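Local coordinates for protein putative citrate lyase (Ralstonia eutropha, PDB 3QQW) that probably acts as a magnesium-dependent lyase of the HpcH/HpaI aldolase/citrate lyase family, perhaps cleaving (S)-citramalyl-CoA, at residues 120-132 with 161-173. Sequence-based numbering, arbitrary orientation.
Sequences ATNSGQVAEVIRY and VFQIAELPNIEVL
Leu167 packs against one side of helix 123-139: its CD1 lies 3.7 Å from Val126 CG1 and equally near the backbone N of Ala127, while CD2 meets Ala127 CB. One turn further on, Ile130 divides its branches. A chi1 of -74° sets CG1 beside the backbone N and leaves CG2 anti to it; CG2 comes against Pro168 O (3.4 Å), in the type II turn from Leu167 to Ile170, whereas the other branch carries CD1 to 3.8 Å from Ile170 CG1, the two isoleucines crossing at about a right angle. The side chains of Val126 and Ile164 also cross at about a right angle, with Val126 CG2 3.9 Å from Ile164 CD1.

Polar contact is slight. Ser123 OG, anti to its own N (chi1 165°), donates a weak, 3.4 Å hydrogen bond to Gln163 OE1. At the helix start, Asn122 is the N-cap, its OD1 accepting from Gln125 N (3.0 Å), and Gln125 OE1 in turn takes a 2.7 Å bond from Thr121 N, which stands 39° out of the plane of the Gln125 amide carbonyl.

In the TIM barrel, helix 123-139 thus packs on the end of helix 161-164 and the turns leading into strand 170-175. Strand 148-152 lies between strands 115-117 and 170-175, and Val126, Ile164 and Ile170 all touch its Val150.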
ATOM      1  N   ALA C 120       6.370  18.576  -7.954  1.00 40.57           N
ATOM      2  CA  ALA C 120       7.724  18.073  -7.666  1.00 41.11           C
ATOM      3  C   ALA C 120       7.764  16.611  -8.057  1.00 46.27           C
ATOM      4  O   ALA C 120       6.745  15.917  -7.922  1.00 44.44           O
ATOM      5  CB  ALA C 120       8.092  18.247  -6.204  1.00 41.30           C
ATOM      6  N   THR C 121       8.880  16.168  -8.635  1.00 45.23           N
ATOM      7  CA  THR C 121       9.006  14.797  -9.131  1.00 46.27           C
ATOM      8  C   THR C 121       9.836  13.934  -8.188  1.00 51.04           C
ATOM      9  O   THR C 121       9.974  12.741  -8.418  1.00 52.05           O
ATOM     10  CB  THR C 121       9.574  14.782 -10.540  1.00 57.41           C
ATOM     11  OG1 THR C 121      10.845  15.438 -10.534  1.00 60.00           O
ATOM     12  CG2 THR C 121       8.636  15.425 -11.549  1.00 57.76           C
ATOM     13  N   ASN C 122      10.363  14.521  -7.119  1.00 46.46           N
ATOM     14  CA  ASN C 122      11.116  13.782  -6.122  1.00 46.20           C
ATOM     15  C   ASN C 122      11.336  14.606  -4.852  1.00 47.41           C
ATOM     16  O   ASN C 122      11.143  15.809  -4.832  1.00 44.40           O
ATOM     17  CB  ASN C 122      12.468  13.253  -6.668  1.00 46.18           C
ATOM     18  CG  ASN C 122      13.393  14.299  -7.215  1.00 63.34           C
ATOM     19  OD1 ASN C 122      13.949  15.110  -6.475  1.00 55.95           O
ATOM     20  ND2 ASN C 122      13.619  14.257  -8.523  1.00 54.95           N
ATOM     21  N   SER C 123      11.778  13.918  -3.813  1.00 46.08           N
ATOM     22  CA  SER C 123      12.081  14.415  -2.487  1.00 46.52           C
ATOM     23  C   SER C 123      13.144  15.567  -2.548  1.00 51.96           C
ATOM     24  O   SER C 123      13.001  16.588  -1.851  1.00 49.78           O
ATOM     25  CB  SER C 123      12.549  13.227  -1.642  1.00 48.91           C
ATOM     26  OG  SER C 123      13.185  13.580  -0.434  1.00 68.27           O
ATOM     27  N   GLY C 124      14.158  15.392  -3.407  1.00 49.43           N
ATOM     28  CA  GLY C 124      15.243  16.354  -3.603  1.00 48.77           C
ATOM     29  C   GLY C 124      14.791  17.718  -4.075  1.00 51.09           C
ATOM     30  O   GLY C 124      15.258  18.732  -3.555  1.00 52.53           O
ATOM     31  N   GLN C 125      13.874  17.752  -5.057  1.00 46.43           N
ATOM     32  CA  GLN C 125      13.291  18.978  -5.588  1.00 46.42           C
ATOM     33  C   GLN C 125      12.574  19.735  -4.475  1.00 51.10           C
ATOM     34  O   GLN C 125      12.812  20.927  -4.324  1.00 54.03           O
ATOM     35  CB  GLN C 125      12.292  18.669  -6.724  1.00 47.62           C
ATOM     36  CG  GLN C 125      12.930  18.349  -8.056  1.00 50.74           C
ATOM     37  CD  GLN C 125      11.918  18.304  -9.171  1.00 65.52           C
ATOM     38  OE1 GLN C 125      10.720  18.149  -8.944  1.00 61.52           O
ATOM     39  NE2 GLN C 125      12.372  18.451 -10.414  1.00 58.99           N
ATOM     40  N   VAL C 126      11.747  19.025  -3.654  1.00 44.11           N
ATOM     41  CA  VAL C 126      10.971  19.599  -2.550  1.00 41.81           C
ATOM     42  C   VAL C 126      11.918  20.224  -1.524  1.00 46.98           C
ATOM     43  O   VAL C 126      11.761  21.398  -1.159  1.00 46.84           O
ATOM     44  CB  VAL C 126      10.016  18.571  -1.904  1.00 43.12           C
ATOM     45  CG1 VAL C 126       9.142  19.240  -0.863  1.00 42.58           C
ATOM     46  CG2 VAL C 126       9.139  17.899  -2.954  1.00 41.63           C
ATOM     47  N   ALA C 127      12.919  19.446  -1.105  1.00 42.53           N
ATOM     48  CA  ALA C 127      13.943  19.860  -0.148  1.00 41.09           C
ATOM     49  C   ALA C 127      14.654  21.125  -0.631  1.00 45.73           C
ATOM     50  O   ALA C 127      14.843  22.035   0.165  1.00 44.59           O
ATOM     51  CB  ALA C 127      14.942  18.724   0.064  1.00 41.83           C
ATOM     52  N   GLU C 128      14.972  21.210  -1.939  1.00 45.78           N
ATOM     53  CA  GLU C 128      15.658  22.351  -2.570  1.00 47.88           C
ATOM     54  C   GLU C 128      14.808  23.617  -2.504  1.00 48.04           C
ATOM     55  O   GLU C 128      15.323  24.687  -2.177  1.00 49.49           O
ATOM     56  CB  GLU C 128      15.997  22.015  -4.037  1.00 50.97           C
ATOM     57  CG  GLU C 128      16.776  23.072  -4.825  1.00 68.60           C
ATOM     58  CD  GLU C 128      16.756  22.921  -6.338  1.00 97.01           C
ATOM     59  OE1 GLU C 128      15.856  22.230  -6.872  1.00 93.73           O
ATOM     60  OE2 GLU C 128      17.631  23.527  -6.996  1.00 93.10           O
ATOM     61  N   VAL C 129      13.504  23.479  -2.785  1.00 41.57           N
ATOM     62  CA  VAL C 129      12.540  24.570  -2.803  1.00 38.34           C
ATOM     63  C   VAL C 129      12.345  25.077  -1.369  1.00 40.00           C
ATOM     64  O   VAL C 129      12.342  26.287  -1.159  1.00 38.76           O
ATOM     65  CB  VAL C 129      11.200  24.129  -3.482  1.00 39.92           C
ATOM     66  CG1 VAL C 129      10.161  25.231  -3.412  1.00 37.74           C
ATOM     67  CG2 VAL C 129      11.422  23.708  -4.934  1.00 39.63           C
ATOM     68  N   ILE C 130      12.221  24.155  -0.391  1.00 37.36           N
ATOM     69  CA  ILE C 130      12.013  24.501   1.024  1.00 38.62           C
ATOM     70  C   ILE C 130      13.228  25.276   1.578  1.00 43.69           C
ATOM     71  O   ILE C 130      13.059  26.302   2.265  1.00 44.14           O
ATOM     72  CB  ILE C 130      11.690  23.240   1.866  1.00 41.82           C
ATOM     73  CG1 ILE C 130      10.274  22.775   1.585  1.00 40.20           C
ATOM     74  CG2 ILE C 130      11.915  23.481   3.370  1.00 43.55           C
ATOM     75  CD1 ILE C 130      10.067  21.362   2.036  1.00 50.16           C
ATOM     76  N   ARG C 131      14.435  24.787   1.244  1.00 39.81           N
ATOM     77  CA  ARG C 131      15.707  25.385   1.623  0.50 41.67           C
ATOM     78  C   ARG C 131      15.794  26.814   1.041  1.00 47.30           C
ATOM     79  O   ARG C 131      16.242  27.732   1.722  1.00 50.51           O
ATOM     80  CB  ARG C 131      16.837  24.476   1.104  0.50 41.76           C
ATOM     81  CG  ARG C 131      18.262  24.845   1.487  0.50 50.80           C
ATOM     82  CD  ARG C 131      19.195  23.667   1.212  0.50 51.47           C
ATOM     83  NE  ARG C 131      19.420  23.409  -0.221  0.50 41.87           N
ATOM     84  CZ  ARG C 131      19.058  22.301  -0.869  0.50 43.94           C
ATOM     85  NH1 ARG C 131      18.452  21.313  -0.227  0.50 29.49           N
ATOM     86  NH2 ARG C 131      19.304  22.174  -2.161  0.50 27.19           N
ATOM     87  N   TYR C 132      15.363  26.982  -0.235  1.00 41.23           N
ATOM     88  CA  TYR C 132      15.413  28.271  -0.911  1.00 40.36           C
ATOM     89  C   TYR C 132      14.432  29.257  -0.264  1.00 44.41           C
ATOM     90  O   TYR C 132      14.823  30.386  -0.003  1.00 46.97           O
ATOM     91  CB  TYR C 132      15.160  28.130  -2.427  1.00 39.88           C
ATOM     92  CG  TYR C 132      15.415  29.430  -3.163  1.00 40.39           C
ATOM     93  CD1 TYR C 132      16.712  29.858  -3.426  1.00 43.45           C
ATOM     94  CD2 TYR C 132      14.362  30.275  -3.520  1.00 39.49           C
ATOM     95  CE1 TYR C 132      16.957  31.083  -4.037  1.00 43.87           C
ATOM     96  CE2 TYR C 132      14.595  31.494  -4.148  1.00 41.04           C
ATOM     97  CZ  TYR C 132      15.893  31.900  -4.394  1.00 52.25           C
ATOM     98  OH  TYR C 132      16.116  33.104  -5.004  1.00 57.07           O
ATOM     99  N   VAL C 161       6.768  10.086  -1.028  1.00 38.68           N
ATOM    100  CA  VAL C 161       5.847  10.777  -0.116  1.00 36.62           C
ATOM    101  C   VAL C 161       6.296  10.721   1.383  1.00 46.18           C
ATOM    102  O   VAL C 161       6.218  11.761   2.062  1.00 46.63           O
ATOM    103  CB  VAL C 161       4.369  10.386  -0.301  1.00 36.72           C
ATOM    104  CG1 VAL C 161       4.043   8.978   0.237  1.00 35.81           C
ATOM    105  CG2 VAL C 161       3.459  11.463   0.284  1.00 35.23           C
ATOM    106  N   PHE C 162       6.809   9.568   1.872  1.00 43.08           N
ATOM    107  CA  PHE C 162       7.233   9.453   3.265  1.00 43.21           C
ATOM    108  C   PHE C 162       8.512  10.256   3.543  1.00 48.09           C
ATOM    109  O   PHE C 162       8.691  10.784   4.652  1.00 48.85           O
ATOM    110  CB  PHE C 162       7.394   7.988   3.680  1.00 45.31           C
ATOM    111  CG  PHE C 162       6.063   7.382   4.061  1.00 45.90           C
ATOM    112  CD1 PHE C 162       5.608   7.430   5.376  1.00 47.72           C
ATOM    113  CD2 PHE C 162       5.243   6.796   3.096  1.00 45.66           C
ATOM    114  CE1 PHE C 162       4.360   6.886   5.720  1.00 47.54           C
ATOM    115  CE2 PHE C 162       3.988   6.268   3.443  1.00 46.83           C
ATOM    116  CZ  PHE C 162       3.557   6.316   4.747  1.00 44.97           C
ATOM    117  N   GLN C 163       9.351  10.402   2.528  1.00 44.20           N
ATOM    118  CA  GLN C 163      10.576  11.190   2.622  1.00 45.68           C
ATOM    119  C   GLN C 163      10.213  12.690   2.570  1.00 49.34           C
ATOM    120  O   GLN C 163      10.698  13.474   3.380  1.00 47.96           O
ATOM    121  CB  GLN C 163      11.516  10.785   1.496  1.00 47.76           C
ATOM    122  CG  GLN C 163      12.939  11.090   1.754  1.00 74.49           C
ATOM    123  CD  GLN C 163      13.767  10.208   0.874  1.00104.70           C
ATOM    124  OE1 GLN C 163      13.683  10.260  -0.362  1.00100.15           O
ATOM    125  NE2 GLN C 163      14.543   9.332   1.494  1.00104.31           N
ATOM    126  N   ILE C 164       9.288  13.060   1.670  1.00 46.00           N
ATOM    127  CA  ILE C 164       8.790  14.434   1.541  1.00 44.93           C
ATOM    128  C   ILE C 164       8.139  14.859   2.872  1.00 47.19           C
ATOM    129  O   ILE C 164       8.464  15.917   3.385  1.00 47.80           O
ATOM    130  CB  ILE C 164       7.813  14.551   0.329  1.00 46.47           C
ATOM    131  CG1 ILE C 164       8.582  14.473  -1.009  1.00 46.72           C
ATOM    132  CG2 ILE C 164       6.952  15.811   0.412  1.00 45.12           C
ATOM    133  CD1 ILE C 164       7.745  14.317  -2.272  1.00 45.90           C
ATOM    134  N   ALA C 165       7.292  14.006   3.461  1.00 42.58           N
ATOM    135  CA  ALA C 165       6.590  14.295   4.715  1.00 41.85           C
ATOM    136  C   ALA C 165       7.541  14.552   5.910  1.00 49.20           C
ATOM    137  O   ALA C 165       7.138  15.169   6.893  1.00 51.20           O
ATOM    138  CB  ALA C 165       5.641  13.164   5.050  1.00 42.20           C
ATOM    139  N   GLU C 166       8.794  14.129   5.811  1.00 45.77           N
ATOM    140  CA  GLU C 166       9.769  14.337   6.861  1.00 47.42           C
ATOM    141  C   GLU C 166      10.515  15.659   6.724  1.00 48.38           C
ATOM    142  O   GLU C 166      11.232  16.035   7.656  1.00 48.36           O
ATOM    143  CB  GLU C 166      10.773  13.166   6.870  1.00 50.73           C
ATOM    144  CG  GLU C 166      10.180  11.944   7.543  1.00 58.38           C
ATOM    145  CD  GLU C 166      11.082  11.289   8.556  1.00 81.52           C
ATOM    146  OE1 GLU C 166      12.041  11.951   9.014  1.00 65.60           O
ATOM    147  OE2 GLU C 166      10.748  10.163   8.987  1.00 96.56           O
ATOM    148  N   LEU C 167      10.338  16.359   5.579  1.00 42.04           N
ATOM    149  CA  LEU C 167      11.015  17.611   5.311  1.00 42.24           C
ATOM    150  C   LEU C 167      10.489  18.731   6.213  1.00 50.01           C
ATOM    151  O   LEU C 167       9.330  18.673   6.630  1.00 48.77           O
ATOM    152  CB  LEU C 167      10.911  17.993   3.831  1.00 40.53           C
ATOM    153  CG  LEU C 167      11.674  17.062   2.879  1.00 44.02           C
ATOM    154  CD1 LEU C 167      11.326  17.372   1.443  1.00 41.62           C
ATOM    155  CD2 LEU C 167      13.179  17.158   3.097  1.00 46.30           C
ATOM    156  N   PRO C 168      11.346  19.722   6.570  1.00 49.85           N
ATOM    157  CA  PRO C 168      10.902  20.780   7.496  1.00 48.75           C
ATOM    158  C   PRO C 168       9.909  21.771   6.912  1.00 46.83           C
ATOM    159  O   PRO C 168       9.920  22.063   5.715  1.00 46.39           O
ATOM    160  CB  PRO C 168      12.217  21.510   7.853  1.00 52.30           C
ATOM    161  CG  PRO C 168      13.119  21.284   6.673  1.00 57.71           C
ATOM    162  CD  PRO C 168      12.780  19.885   6.215  1.00 53.01           C
ATOM    163  N   ASN C 169       9.088  22.343   7.802  1.00 40.58           N
ATOM    164  CA  ASN C 169       8.112  23.399   7.530  1.00 39.61           C
ATOM    165  C   ASN C 169       6.965  23.003   6.611  1.00 42.13           C
ATOM    166  O   ASN C 169       6.243  23.878   6.170  1.00 44.44           O
ATOM    167  CB  ASN C 169       8.789  24.677   7.005  1.00 44.08           C
ATOM    168  CG  ASN C 169       9.944  25.119   7.870  1.00 63.89           C
ATOM    169  OD1 ASN C 169       9.927  24.987   9.101  1.00 54.36           O
ATOM    170  ND2 ASN C 169      11.005  25.589   7.238  1.00 62.47           N
ATOM    171  N   ILE C 170       6.732  21.714   6.380  1.00 37.46           N
ATOM    172  CA  ILE C 170       5.569  21.278   5.603  1.00 35.25           C
ATOM    173  C   ILE C 170       4.414  21.166   6.580  1.00 37.66           C
ATOM    174  O   ILE C 170       4.549  20.562   7.655  1.00 37.46           O
ATOM    175  CB  ILE C 170       5.813  19.963   4.801  1.00 37.31           C
ATOM    176  CG1 ILE C 170       6.969  20.152   3.786  1.00 37.69           C
ATOM    177  CG2 ILE C 170       4.517  19.449   4.088  1.00 32.71           C
ATOM    178  CD1 ILE C 170       7.381  18.861   3.089  1.00 40.11           C
ATOM    179  N   GLU C 171       3.294  21.782   6.234  1.00 34.07           N
ATOM    180  CA  GLU C 171       2.103  21.681   7.081  1.00 34.63           C
ATOM    181  C   GLU C 171       0.964  21.028   6.301  1.00 37.70           C
ATOM    182  O   GLU C 171       0.027  20.527   6.923  1.00 40.71           O
ATOM    183  CB  GLU C 171       1.690  23.032   7.687  1.00 36.19           C
ATOM    184  CG  GLU C 171       1.238  24.049   6.659  1.00 47.93           C
ATOM    185  CD  GLU C 171       0.618  25.317   7.211  1.00 47.49           C
ATOM    186  OE1 GLU C 171       0.731  25.576   8.431  1.00 46.76           O
ATOM    187  OE2 GLU C 171       0.053  26.076   6.394  1.00 39.42           O
ATOM    188  N   VAL C 172       1.061  20.982   4.961  1.00 30.88           N
ATOM    189  CA  VAL C 172       0.050  20.337   4.128  1.00 30.99           C
ATOM    190  C   VAL C 172       0.705  19.507   3.007  1.00 35.97           C
ATOM    191  O   VAL C 172       1.697  19.933   2.410  1.00 35.50           O
ATOM    192  CB  VAL C 172      -0.987  21.330   3.510  1.00 33.69           C
ATOM    193  CG1 VAL C 172      -1.902  20.637   2.513  1.00 33.09           C
ATOM    194  CG2 VAL C 172      -1.812  22.049   4.556  1.00 32.62           C
ATOM    195  N   LEU C 173       0.107  18.328   2.720  1.00 31.99           N
ATOM    196  CA  LEU C 173       0.356  17.492   1.550  1.00 30.18           C
ATOM    197  C   LEU C 173      -0.922  17.556   0.750  1.00 33.04           C
ATOM    198  O   LEU C 173      -1.995  17.218   1.259  1.00 31.15           O
ATOM    199  CB  LEU C 173       0.769  16.049   1.856  1.00 30.67           C
ATOM    200  CG  LEU C 173       2.107  15.822   2.579  1.00 36.02           C
ATOM    201  CD1 LEU C 173       2.412  14.337   2.659  1.00 35.97           C
ATOM    202  CD2 LEU C 173       3.277  16.555   1.868  1.00 36.61           C
TER